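Local atomic coordinates of nitrogenase molybdenum-iron protein beta chain (PDB entry 4WES), a protein that reduces dinitrogen to ammonia as the beta subunit of nitrogenase component 1, sharing an [8Fe-7S] cluster with the alpha subunit. Residues T266-S271 against I325-F330; P181-E186 against N422-Y427; Q308-K313 against I332-I337; G242-D247 against G347-K352; P338-T343 against E384-L389. All coordinates share one frame; numbering follows the deposited sequence.

Overall arrangement
All five contacts lie around the five-stranded parallel sheet and its helices or at the border with the neighbouring alpha/beta unit. Contacts 1 and 2 are buried and touch through Pro267 and Gly426: the first is mainly apolar packing, the second a carboxylate holding backbone N-H groups. Contacts 1 and 3 share helix 321-333 and meet at Glu333. Contacts 3 and 5 are partly buried, with centres about 13 Å apart; contact 3 uses mostly backbone bonds, contact 5 a salt bridge and a tyrosine hydroxyl. Contact 4 lies at the surface, joined by one tyrosine and a water, though Phe350 reaches inward to the strand of contact 5.

Contact 1: residues T266-S271 against I325-F330; sequences TPIGVS and IALSKF
Ser271 OG and Lys329 NZ, 3.3 Å apart, converge on one carboxylate oxygen, OE2 of Glu333, which takes a hydrogen bond from the serine and a salt bridge from the lysine. The other oxygen, OE1, accepts from Val270 N, so this glutamate receives polar groups of the first turn of helix 270-284, whose N-cap is Gly269. The contact thereby fixes a helix N-terminus, following the edge strand 261-264 of one parallel sheet, against helix 321-333 of the next alpha/beta unit. Lys329 reaches the site through a chain bent at its second and fourth torsions. Away from this polar group the packing is apolar. Pro267 centres an inverse gamma turn, with Ile268 N bonded to Thr266 O at 2.8 Å, and beyond it Ile268 CB rests on Ala326 CB at 3.8 Å. The CG2 branch of Ile268 lies 4.3 Å from Leu327 CD1. Phe330 has CG anti to its backbone N (chi1 -173°), which lays one ring face against the glycine. Gly269 CA makes a CH-pi contact with that face, 3.7 Å from the ring centroid and 23° off the normal; its closest ring atom is Phe330 CD1, at 3.4 Å.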
# COMPACT_ATOMS: atom_id res chain seq x y z
N THR B 266 3.39 18.33 16.87
CA THR B 266 2.37 17.63 16.11
C THR B 266 2.30 16.19 16.62
O THR B 266 3.34 15.56 16.73
CB THR B 266 2.74 17.63 14.62
OG1 THR B 266 2.94 18.98 14.18
CG2 THR B 266 1.69 16.96 13.80
N PRO B 267 1.08 15.68 16.92
CA PRO B 267 1.05 14.40 17.63
C PRO B 267 1.18 13.22 16.66
O PRO B 267 0.17 12.61 16.28
CB PRO B 267 -0.31 14.44 18.38
CG PRO B 267 -1.14 15.38 17.57
CD PRO B 267 -0.17 16.44 17.11
N ILE B 268 2.42 12.94 16.26
CA ILE B 268 2.77 11.79 15.43
C ILE B 268 3.67 10.89 16.24
O ILE B 268 4.70 11.33 16.75
CB ILE B 268 3.45 12.22 14.11
CG1 ILE B 268 2.53 13.09 13.27
CG2 ILE B 268 3.92 10.99 13.33
CD1 ILE B 268 3.20 13.74 12.08
N GLY B 269 3.29 9.61 16.34
CA GLY B 269 4.08 8.62 17.06
C GLY B 269 3.72 8.48 18.52
O GLY B 269 2.70 9.00 18.98
N VAL B 270 4.59 7.79 19.26
CA VAL B 270 4.28 7.44 20.64
C VAL B 270 4.40 8.63 21.56
O VAL B 270 3.41 9.08 22.16
CB VAL B 270 5.13 6.25 21.14
CG1 VAL B 270 4.75 5.88 22.57
CG2 VAL B 270 5.02 5.04 20.22
N SER B 271 5.61 9.16 21.74
CA SER B 271 5.80 10.24 22.70
C SER B 271 5.02 11.48 22.35
O SER B 271 4.46 12.13 23.23
CB SER B 271 7.27 10.56 22.92
OG SER B 271 7.88 11.07 21.74
N ILE B 325 9.68 16.95 12.38
CA ILE B 325 10.21 16.77 13.71
C ILE B 325 9.55 15.58 14.39
O ILE B 325 10.21 14.72 14.96
CB ILE B 325 10.04 18.06 14.54
CG1 ILE B 325 11.00 19.16 14.04
CG2 ILE B 325 10.26 17.80 16.04
CD1 ILE B 325 10.60 20.53 14.52
N ALA B 326 8.21 15.57 14.40
CA ALA B 326 7.50 14.50 15.10
C ALA B 326 7.70 13.13 14.42
O ALA B 326 7.90 12.11 15.10
CB ALA B 326 6.04 14.85 15.20
N LEU B 327 7.67 13.10 13.07
CA LEU B 327 7.89 11.83 12.37
C LEU B 327 9.29 11.33 12.63
O LEU B 327 9.48 10.11 12.77
CB LEU B 327 7.60 11.98 10.89
CG LEU B 327 7.82 10.73 10.05
CD1 LEU B 327 6.93 9.60 10.54
CD2 LEU B 327 7.56 11.04 8.59
N SER B 328 10.29 12.21 12.66
CA SER B 328 11.64 11.76 12.95
C SER B 328 11.75 11.11 14.31
O SER B 328 12.42 10.09 14.50
CB SER B 328 12.62 12.94 12.85
OG SER B 328 12.74 13.40 11.50
N LYS B 329 11.07 11.70 15.30
CA LYS B 329 11.02 11.07 16.63
C LYS B 329 10.39 9.68 16.52
O LYS B 329 10.87 8.74 17.13
CB LYS B 329 10.25 11.98 17.61
CG LYS B 329 10.14 11.42 19.02
CD LYS B 329 11.49 11.28 19.71
CE LYS B 329 11.32 11.14 21.26
NZ LYS B 329 10.94 9.77 21.54
N PHE B 330 9.29 9.57 15.78
CA PHE B 330 8.61 8.27 15.65
C PHE B 330 9.53 7.25 14.97
O PHE B 330 9.56 6.08 15.38
CB PHE B 330 7.30 8.45 14.91
CG PHE B 330 6.43 7.21 14.86
CD1 PHE B 330 6.36 6.33 15.93
CD2 PHE B 330 5.63 6.96 13.77
CE1 PHE B 330 5.51 5.24 15.89
CE2 PHE B 330 4.78 5.86 13.73
CZ PHE B 330 4.72 5.00 14.80

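Contact 2: residues P181-E186 against N422-Y427; sequences PADMRE and NPKVGY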
# COMPACT_ATOMS: atom_id res chain seq x y z
N PRO B 181 -7.18 17.42 6.72
CA PRO B 181 -8.51 17.26 7.33
C PRO B 181 -8.66 15.96 8.09
O PRO B 181 -9.37 15.93 9.10
CB PRO B 181 -9.47 17.40 6.14
CG PRO B 181 -8.64 17.11 4.92
CD PRO B 181 -7.27 17.61 5.26
N ALA B 182 -8.03 14.87 7.65
CA ALA B 182 -8.12 13.64 8.41
C ALA B 182 -7.48 13.77 9.77
O ALA B 182 -7.92 13.16 10.76
CB ALA B 182 -7.52 12.49 7.65
N ASP B 183 -6.37 14.52 9.83
CA ASP B 183 -5.70 14.75 11.11
C ASP B 183 -6.53 15.64 12.02
O ASP B 183 -6.64 15.39 13.22
CB ASP B 183 -4.33 15.39 10.83
CG ASP B 183 -3.40 14.47 10.09
OD1 ASP B 183 -2.69 14.97 9.19
OD2 ASP B 183 -3.39 13.26 10.41
N MET B 184 -7.18 16.66 11.42
CA MET B 184 -8.12 17.46 12.20
C MET B 184 -9.25 16.60 12.76
O MET B 184 -9.61 16.74 13.94
CB MET B 184 -8.63 18.63 11.36
CG MET B 184 -7.55 19.67 11.09
SD MET B 184 -7.75 20.44 9.50
CE MET B 184 -6.52 21.77 9.60
N ARG B 185 -9.80 15.69 11.94
CA ARG B 185 -10.86 14.81 12.44
C ARG B 185 -10.38 13.94 13.57
O ARG B 185 -11.10 13.74 14.56
CB ARG B 185 -11.41 13.92 11.33
CG ARG B 185 -12.19 14.69 10.27
CD ARG B 185 -12.68 13.76 9.19
NE ARG B 185 -13.36 14.42 8.08
CZ ARG B 185 -14.65 14.44 7.85
NH1 ARG B 185 -15.50 13.95 8.74
NH2 ARG B 185 -15.12 14.95 6.73
N GLU B 186 -9.15 13.41 13.46
CA GLU B 186 -8.63 12.54 14.51
C GLU B 186 -8.39 13.29 15.81
O GLU B 186 -8.69 12.77 16.90
CB GLU B 186 -7.38 11.84 14.02
CG GLU B 186 -6.69 10.95 15.04
CD GLU B 186 -7.53 9.79 15.59
OE1 GLU B 186 -8.61 9.50 15.05
OE2 GLU B 186 -7.09 9.19 16.59
N ASN B 422 -6.99 9.36 5.51
CA ASN B 422 -6.26 8.68 6.57
C ASN B 422 -5.43 9.64 7.40
O ASN B 422 -4.62 10.43 6.90
CB ASN B 422 -5.38 7.49 6.12
CG ASN B 422 -5.39 7.27 4.62
OD1 ASN B 422 -4.33 7.21 4.00
ND2 ASN B 422 -6.58 7.09 4.04
N PRO B 423 -5.62 9.57 8.73
CA PRO B 423 -4.81 10.41 9.57
C PRO B 423 -3.40 9.87 9.69
O PRO B 423 -3.20 8.64 9.57
CB PRO B 423 -5.51 10.31 10.94
CG PRO B 423 -6.10 8.93 10.94
CD PRO B 423 -6.55 8.73 9.50
N LYS B 424 -2.44 10.77 9.94
CA LYS B 424 -1.11 10.42 10.39
C LYS B 424 -0.89 10.67 11.86
O LYS B 424 0.11 10.20 12.39
CB LYS B 424 -0.02 11.16 9.56
CG LYS B 424 -0.01 12.70 9.79
CD LYS B 424 1.03 13.52 9.03
CE LYS B 424 0.44 14.75 8.33
NZ LYS B 424 1.36 15.27 7.28
N VAL B 425 -1.78 11.43 12.49
CA VAL B 425 -1.66 11.77 13.89
C VAL B 425 -2.36 10.78 14.80
O VAL B 425 -3.22 9.99 14.37
CB VAL B 425 -2.20 13.19 14.16
CG1 VAL B 425 -1.41 14.22 13.39
CG2 VAL B 425 -3.71 13.30 13.91
N GLY B 426 -2.04 10.86 16.08
CA GLY B 426 -2.65 10.00 17.07
C GLY B 426 -2.13 8.58 17.05
O GLY B 426 -1.28 8.21 16.23
N TYR B 427 -2.63 7.75 17.96
CA TYR B 427 -2.28 6.34 17.93
C TYR B 427 -2.82 5.69 16.67
O TYR B 427 -2.13 4.84 16.07
CB TYR B 427 -2.77 5.64 19.21
CG TYR B 427 -2.32 6.32 20.47
CD1 TYR B 427 -0.97 6.45 20.79
CD2 TYR B 427 -3.23 6.85 21.38
CE1 TYR B 427 -0.53 7.10 21.94
CE2 TYR B 427 -2.81 7.49 22.52
CZ TYR B 427 -1.47 7.61 22.81
OH TYR B 427 -1.08 8.27 23.95
O HOH W 1 -3.36 13.07 6.99
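Asp183 reaches from the first turn of helix 181-193 to the chain at Pro423, Lys424 and Val425, and each part of its side chain has its own neighbour. CB lies against the isopropyl group of Val425, 3.8 Å from Val425 CG2. With CG beside the backbone N (chi1 -65°), the carboxylate is carried across to the backbone of the other segment. There OD2 accepts two consecutive N-H groups. Lys424 N, 2.7 Å from Asp183 OD2, uses the syn lone pair, whereas Val425 N, 3.2 Å from the same oxygen, comes from 44° above the carboxylate plane; the two directions differ enough for both donors to fit. This buried carboxylate therefore ties the start of one helix to the turn that leads into the long C-terminal helix 426-448, joining parts of the alpha/beta fold more than 230 residues apart in sequence. At the other oxygen, OD1, a water donates over 3.0 Å and bridges to Asn422 O. The aliphatic part of the lysine also passes here, with Lys424 CE 3.3 Å from Asp183 OD1, but its ammonium runs on to a salt bridge with Glu323 and a cation-pi contact with Phe409. One residue before the aspartate, Ala182 CB sits 3.5 Å from Asn422 C. One turn on from that alanine, Glu186 CB meets Pro423 CB at 3.9 Å, while its carboxylate turns to Arg189.

Contact 3: residues Q308-K313 against I332-I337; sequences QYLQGK and IELGAI
Gly312 N and Gly335 O form the straightest bond here, 2.8 Å long with an N-H...O angle of 171°, linking two turns at one end of a beta-alpha-beta crossover. One is the type II turn from Leu310 to Lys313, ahead of strand 314-318; the other is the Schellman motif that ends helix 321-333, with Gly335 at positive phi. A second backbone bond, Ile337 N to Lys313 O at 2.8 Å, runs nearly along the C=O axis and begins the pairing of the two parallel strands. The compact side lies between these bonds and the interior. Ala336 CB touches two carbonyl oxygens, 3.4 Å from Lys313 O and 3.5 Å from Leu310 O, ordinary van der Waals contacts. Deeper still, Leu310 CD1 meets Leu334 CD2 at 4.0 Å, and both leucines pack on helix 426-448, at Ile437 and Val434 respectively. The solvent side is looser: Gly312 is exposed, and Ile337 there brings just its CD1 methyl near Gly312 O, at 3.7 Å. Gln311 closes the helix end. Although its CB leaves the backbone away from the other segment, folding at chi2 (-44°) turns the amide back over Gly335. NE2 also donates to Gln307 O, and it reaches Leu334 O at 3.0 Å with a bent N-H...O angle of 137°, while Gln311 OE1 lies 3.4 Å from Gly335 CA.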
# COMPACT_ATOMS: atom_id res chain seq x y z
N GLN B 308 11.18 -6.57 13.55
CA GLN B 308 12.37 -7.07 12.85
C GLN B 308 12.60 -6.31 11.57
O GLN B 308 13.76 -6.23 11.11
CB GLN B 308 12.27 -8.56 12.57
CG GLN B 308 11.34 -8.92 11.44
CD GLN B 308 10.99 -10.37 11.43
OE1 GLN B 308 10.06 -10.78 12.16
NE2 GLN B 308 11.66 -11.18 10.64
N TYR B 309 11.55 -5.81 10.94
CA TYR B 309 11.64 -5.13 9.65
C TYR B 309 11.99 -3.65 9.77
O TYR B 309 12.16 -2.99 8.77
CB TYR B 309 10.35 -5.31 8.88
CG TYR B 309 10.03 -6.77 8.64
CD1 TYR B 309 10.80 -7.53 7.75
CD2 TYR B 309 8.99 -7.42 9.30
CE1 TYR B 309 10.59 -8.87 7.57
CE2 TYR B 309 8.78 -8.77 9.12
CZ TYR B 309 9.56 -9.51 8.25
OH TYR B 309 9.35 -10.85 8.05
N LEU B 310 12.05 -3.16 11.00
CA LEU B 310 12.26 -1.75 11.30
C LEU B 310 13.64 -1.45 11.87
O LEU B 310 14.18 -0.37 11.66
CB LEU B 310 11.16 -1.25 12.25
CG LEU B 310 9.75 -1.31 11.68
CD1 LEU B 310 8.71 -1.20 12.76
CD2 LEU B 310 9.56 -0.20 10.66
N GLN B 311 14.18 -2.37 12.65
CA GLN B 311 15.39 -2.07 13.42
C GLN B 311 16.54 -1.71 12.47
O GLN B 311 16.89 -2.52 11.59
CB GLN B 311 15.82 -3.22 14.34
CG GLN B 311 14.77 -3.66 15.34
CD GLN B 311 14.09 -2.50 16.00
OE1 GLN B 311 14.71 -1.77 16.79
NE2 GLN B 311 12.82 -2.31 15.66
N GLY B 312 17.16 -0.56 12.71
CA GLY B 312 18.33 -0.17 11.96
C GLY B 312 18.08 0.32 10.55
O GLY B 312 19.04 0.63 9.83
N LYS B 313 16.82 0.43 10.14
CA LYS B 313 16.53 0.91 8.79
C LYS B 313 16.92 2.37 8.66
O LYS B 313 16.53 3.17 9.52
CB LYS B 313 15.03 0.72 8.46
CG LYS B 313 14.59 -0.72 8.25
CD LYS B 313 14.89 -1.19 6.82
CE LYS B 313 14.42 -2.59 6.52
NZ LYS B 313 15.16 -3.55 7.30
N ILE B 332 12.75 7.08 15.22
CA ILE B 332 13.61 6.64 16.30
C ILE B 332 12.89 5.67 17.23
O ILE B 332 13.43 4.62 17.63
CB ILE B 332 14.19 7.84 17.06
CG1 ILE B 332 15.12 8.65 16.14
CG2 ILE B 332 14.95 7.39 18.30
CD1 ILE B 332 15.57 9.96 16.74
N GLU B 333 11.63 5.99 17.59
CA GLU B 333 10.84 5.11 18.45
C GLU B 333 10.62 3.73 17.86
O GLU B 333 10.47 2.77 18.60
CB GLU B 333 9.50 5.79 18.75
CG GLU B 333 9.62 7.04 19.61
CD GLU B 333 8.36 7.85 19.76
OE1 GLU B 333 7.51 7.83 18.86
OE2 GLU B 333 8.24 8.52 20.79
N LEU B 334 10.57 3.66 16.52
CA LEU B 334 10.41 2.39 15.82
C LEU B 334 11.68 1.54 15.79
O LEU B 334 11.64 0.38 15.38
CB LEU B 334 9.94 2.64 14.38
CG LEU B 334 8.49 3.18 14.30
CD1 LEU B 334 8.20 3.75 12.93
CD2 LEU B 334 7.48 2.11 14.66
N GLY B 335 12.82 2.13 16.19
CA GLY B 335 14.10 1.49 16.14
C GLY B 335 14.86 1.76 14.87
O GLY B 335 15.91 1.14 14.61
N ALA B 336 14.33 2.65 14.03
CA ALA B 336 14.94 3.00 12.74
C ALA B 336 15.78 4.29 12.91
O ALA B 336 15.83 4.91 13.98
CB ALA B 336 13.87 3.13 11.67
N ILE B 337 16.39 4.73 11.81
CA ILE B 337 17.36 5.80 11.83
C ILE B 337 16.95 6.92 10.89
O ILE B 337 16.90 6.71 9.68
CB ILE B 337 18.76 5.27 11.40
CG1 ILE B 337 19.26 4.21 12.36
CG2 ILE B 337 19.77 6.41 11.29
CD1 ILE B 337 20.41 3.39 11.84

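Contact 4: residues G242-D247 against G347-K352; sequences GSYASD and GMKFQK
Tyr244 OH is the centre of this contact, using its oxygen both to accept and to donate. Phe350 N donates to it over 3.0 Å at an N-H...O angle of 148°, arriving at the ring edge near the ring plane. The hydroxyl in turn donates to a water 2.7 Å from Tyr244 OH, and that water donates to Gly347 O at 2.8 Å, so the phenol grips the backbone of the other segment directly and through a bridge. Carbon atoms fill in around the same oxygen: Phe350 CB lies 3.4 Å from Tyr244 OH, and Lys349 CB lies 3.7 Å from it. Further along the lysine, Lys349 CD approaches Ser243 OG at 3.2 Å. Here the N-terminal turns of two helices meet, 243-257 and 348-360, each following a strand of a different parallel sheet. The axes of the short segments 243-247 and 348-352 come no closer than 12.1 Å, their directions 134° apart, a gap that the length of the tyrosine spans. Phe350 N lies in a first turn, before the regular i-to-i-4 bonding of the helix is established, which makes it available to a side-chain acceptor. Outside this shell, Asp322 holds the tyrosine's own helix start, its two carboxylate oxygens accepting from Tyr244 N and Ala245 N. Pro321 touches both aromatic side chains. The Phe350 ring turns inward to Ile324, Ile325, Val341 and Thr343.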
# COMPACT_ATOMS: atom_id res chain seq x y z
N GLY B 242 2.35 22.07 16.87
CA GLY B 242 3.34 22.39 15.84
C GLY B 242 3.69 23.86 15.92
O GLY B 242 2.96 24.71 15.46
N SER B 243 4.86 24.16 16.48
CA SER B 243 5.21 25.56 16.73
C SER B 243 5.28 26.42 15.47
O SER B 243 4.89 27.59 15.51
CB SER B 243 6.49 25.67 17.54
OG SER B 243 7.60 25.20 16.79
N TYR B 244 5.80 25.86 14.38
CA TYR B 244 5.92 26.68 13.18
C TYR B 244 4.57 27.16 12.68
O TYR B 244 4.41 28.33 12.31
CB TYR B 244 6.64 25.93 12.07
CG TYR B 244 8.14 25.82 12.19
CD1 TYR B 244 8.73 24.98 13.12
CD2 TYR B 244 8.98 26.51 11.31
CE1 TYR B 244 10.10 24.81 13.19
CE2 TYR B 244 10.35 26.34 11.35
CZ TYR B 244 10.92 25.50 12.28
OH TYR B 244 12.28 25.30 12.31
N ALA B 245 3.61 26.25 12.59
CA ALA B 245 2.31 26.58 12.05
C ALA B 245 1.41 27.33 13.05
O ALA B 245 0.56 28.11 12.62
CB ALA B 245 1.58 25.33 11.58
N SER B 246 1.55 27.01 14.33
CA SER B 246 0.48 27.32 15.27
C SER B 246 0.83 28.33 16.37
O SER B 246 -0.08 28.95 16.95
CB SER B 246 -0.01 26.02 15.93
OG SER B 246 -0.43 25.10 14.93
N ASP B 247 2.12 28.51 16.68
CA ASP B 247 2.46 29.34 17.83
C ASP B 247 2.10 30.79 17.61
O ASP B 247 1.69 31.45 18.56
CB ASP B 247 3.95 29.26 18.16
CG ASP B 247 4.31 28.20 19.14
OD1 ASP B 247 3.47 27.39 19.55
OD2 ASP B 247 5.52 28.19 19.54
N GLY B 347 14.37 28.24 9.62
CA GLY B 347 14.23 28.33 11.07
C GLY B 347 15.17 27.38 11.79
O GLY B 347 15.39 26.27 11.34
N MET B 348 15.70 27.82 12.93
CA MET B 348 16.66 27.02 13.68
C MET B 348 16.04 25.92 14.52
O MET B 348 16.70 24.97 14.88
CB MET B 348 17.49 27.92 14.61
CG MET B 348 18.20 29.03 13.87
SD MET B 348 19.45 28.39 12.74
CE MET B 348 18.58 28.13 11.20
N LYS B 349 14.75 26.06 14.84
CA LYS B 349 14.13 25.08 15.74
C LYS B 349 14.26 23.66 15.22
O LYS B 349 14.58 22.75 15.96
CB LYS B 349 12.68 25.42 16.02
CG LYS B 349 12.09 24.57 17.11
CD LYS B 349 10.73 25.04 17.57
CE LYS B 349 10.29 24.26 18.81
NZ LYS B 349 10.51 22.78 18.66
N PHE B 350 14.00 23.49 13.93
CA PHE B 350 14.07 22.15 13.29
C PHE B 350 15.43 21.53 13.52
O PHE B 350 15.55 20.36 13.93
CB PHE B 350 13.78 22.32 11.81
CG PHE B 350 13.85 21.07 10.99
CD1 PHE B 350 15.01 20.68 10.35
CD2 PHE B 350 12.71 20.34 10.72
CE1 PHE B 350 15.03 19.58 9.50
CE2 PHE B 350 12.73 19.27 9.90
CZ PHE B 350 13.89 18.87 9.27
N GLN B 351 16.48 22.29 13.24
CA GLN B 351 17.83 21.79 13.43
C GLN B 351 18.09 21.37 14.87
O GLN B 351 18.62 20.30 15.14
CB GLN B 351 18.82 22.89 13.05
CG GLN B 351 20.25 22.43 13.01
CD GLN B 351 20.60 21.84 11.66
OE1 GLN B 351 20.31 22.44 10.62
NE2 GLN B 351 21.20 20.67 11.66
N LYS B 352 17.73 22.25 15.79
CA LYS B 352 17.96 21.97 17.20
C LYS B 352 17.20 20.74 17.66
O LYS B 352 17.77 19.88 18.36
CB LYS B 352 17.56 23.17 18.04
CG LYS B 352 18.53 24.33 17.94
CD LYS B 352 18.03 25.52 18.74
CE LYS B 352 18.77 26.81 18.41
NZ LYS B 352 18.00 27.95 18.96
O HOH W 2 13.38 25.05 9.91

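Contact 5: residues P338-T343 against E384-L389; sequences PKYVVT and EGVDLL
Lys339 swings CG to the far side from its amide nitrogen (chi1 176°) and then bends at chi2, while Tyr340 keeps CG beside its own N; the pair so set brings an ammonium and a phenol together at Glu384. The lysine crosses its own neighbour on the way, with Lys339 CG 3.7 Å above the centre of the Tyr340 ring. Lys339 NZ forms a salt bridge with Glu384 OE1 at 2.9 Å, meeting the oxygen from above the carboxylate plane, and also bonds Gly365 O. The second oxygen, OE2, pairs with Lys314, so two lysines share this carboxylate and would probably favour its negative form. Tyr340 OH donates to Glu384 O over 2.7 Å, with a C=O...O angle of 125°. Val386 adds an apolar touch, its CG1 methyl 3.6 Å from Tyr340 CE2. A water 2.9 Å from Glu384 OE1 gives that oxygen another donor. Trp380, on helix 374-383, meets the tyrosine ring with the planes at about 60°. In the five-stranded parallel sheet, strand 314-318 lies between 337-343 and 388-391; these side chains bridge past that middle strand, joining the corner at Tyr340 to the loop running from helix 374-383 into strand 388-391.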
# COMPACT_ATOMS: atom_id res chain seq x y z
N PRO B 338 16.71 8.13 11.41
CA PRO B 338 16.57 9.29 10.52
C PRO B 338 17.95 9.64 10.01
O PRO B 338 18.77 10.21 10.75
CB PRO B 338 15.97 10.38 11.43
CG PRO B 338 15.54 9.68 12.69
CD PRO B 338 16.50 8.51 12.81
N LYS B 339 18.23 9.23 8.78
CA LYS B 339 19.55 9.33 8.18
C LYS B 339 19.75 10.68 7.51
O LYS B 339 20.79 11.32 7.69
CB LYS B 339 19.74 8.17 7.22
CG LYS B 339 21.04 8.19 6.45
CD LYS B 339 22.22 8.12 7.36
CE LYS B 339 23.47 7.89 6.51
NZ LYS B 339 24.62 7.71 7.42
N TYR B 340 18.78 11.07 6.69
CA TYR B 340 18.79 12.36 5.97
C TYR B 340 17.47 13.01 6.31
O TYR B 340 16.43 12.41 6.09
CB TYR B 340 18.93 12.19 4.46
CG TYR B 340 20.15 11.41 4.03
CD1 TYR B 340 21.40 11.64 4.60
CD2 TYR B 340 20.07 10.42 3.06
CE1 TYR B 340 22.50 10.90 4.22
CE2 TYR B 340 21.18 9.69 2.67
CZ TYR B 340 22.39 9.95 3.25
OH TYR B 340 23.51 9.22 2.91
N VAL B 341 17.51 14.23 6.84
CA VAL B 341 16.31 14.88 7.39
C VAL B 341 16.34 16.34 6.92
O VAL B 341 17.20 17.10 7.35
CB VAL B 341 16.25 14.79 8.92
CG1 VAL B 341 14.87 15.20 9.39
CG2 VAL B 341 16.58 13.40 9.43
N VAL B 342 15.38 16.71 6.07
CA VAL B 342 15.40 18.01 5.41
C VAL B 342 14.06 18.70 5.44
O VAL B 342 13.02 18.06 5.22
CB VAL B 342 15.89 17.85 3.95
CG1 VAL B 342 15.73 19.13 3.15
CG2 VAL B 342 17.34 17.41 3.95
N THR B 343 14.09 20.01 5.68
CA THR B 343 12.94 20.85 5.39
C THR B 343 13.37 22.02 4.52
O THR B 343 14.50 22.51 4.68
CB THR B 343 12.26 21.37 6.68
OG1 THR B 343 11.09 22.12 6.31
CG2 THR B 343 13.13 22.23 7.52
N GLU B 384 25.59 7.57 0.16
CA GLU B 384 25.29 6.47 1.08
C GLU B 384 23.77 6.25 1.01
O GLU B 384 22.98 7.17 1.28
CB GLU B 384 25.71 6.79 2.52
CG GLU B 384 25.38 5.64 3.46
CD GLU B 384 25.69 5.91 4.91
OE1 GLU B 384 26.30 6.98 5.23
OE2 GLU B 384 25.29 5.07 5.77
N GLY B 385 23.38 5.06 0.58
CA GLY B 385 21.99 4.76 0.35
C GLY B 385 21.16 4.67 1.61
O GLY B 385 21.66 4.59 2.71
N VAL B 386 19.84 4.59 1.39
CA VAL B 386 18.87 4.43 2.47
C VAL B 386 17.91 3.31 2.16
O VAL B 386 17.90 2.76 1.06
CB VAL B 386 18.09 5.73 2.73
CG1 VAL B 386 19.03 6.85 3.19
CG2 VAL B 386 17.30 6.17 1.51
N ASP B 387 17.15 2.92 3.18
CA ASP B 387 16.21 1.82 3.11
C ASP B 387 14.74 2.25 2.92
O ASP B 387 13.88 1.42 2.67
CB ASP B 387 16.31 0.98 4.39
CG ASP B 387 17.70 0.47 4.62
OD1 ASP B 387 18.22 -0.22 3.70
OD2 ASP B 387 18.30 0.75 5.67
N LEU B 388 14.49 3.55 3.03
CA LEU B 388 13.13 4.08 3.06
C LEU B 388 13.21 5.58 2.80
O LEU B 388 14.10 6.25 3.30
CB LEU B 388 12.51 3.83 4.45
CG LEU B 388 11.04 4.24 4.67
CD1 LEU B 388 10.11 3.37 3.84
CD2 LEU B 388 10.68 4.14 6.16
N LEU B 389 12.25 6.06 2.02
CA LEU B 389 12.10 7.48 1.71
C LEU B 389 10.69 7.89 2.05
O LEU B 389 9.74 7.24 1.61
CB LEU B 389 12.37 7.74 0.23
CG LEU B 389 12.14 9.14 -0.31
CD1 LEU B 389 13.03 10.18 0.33
CD2 LEU B 389 12.30 9.19 -1.80
O HOH W 3 26.50 9.79 4.53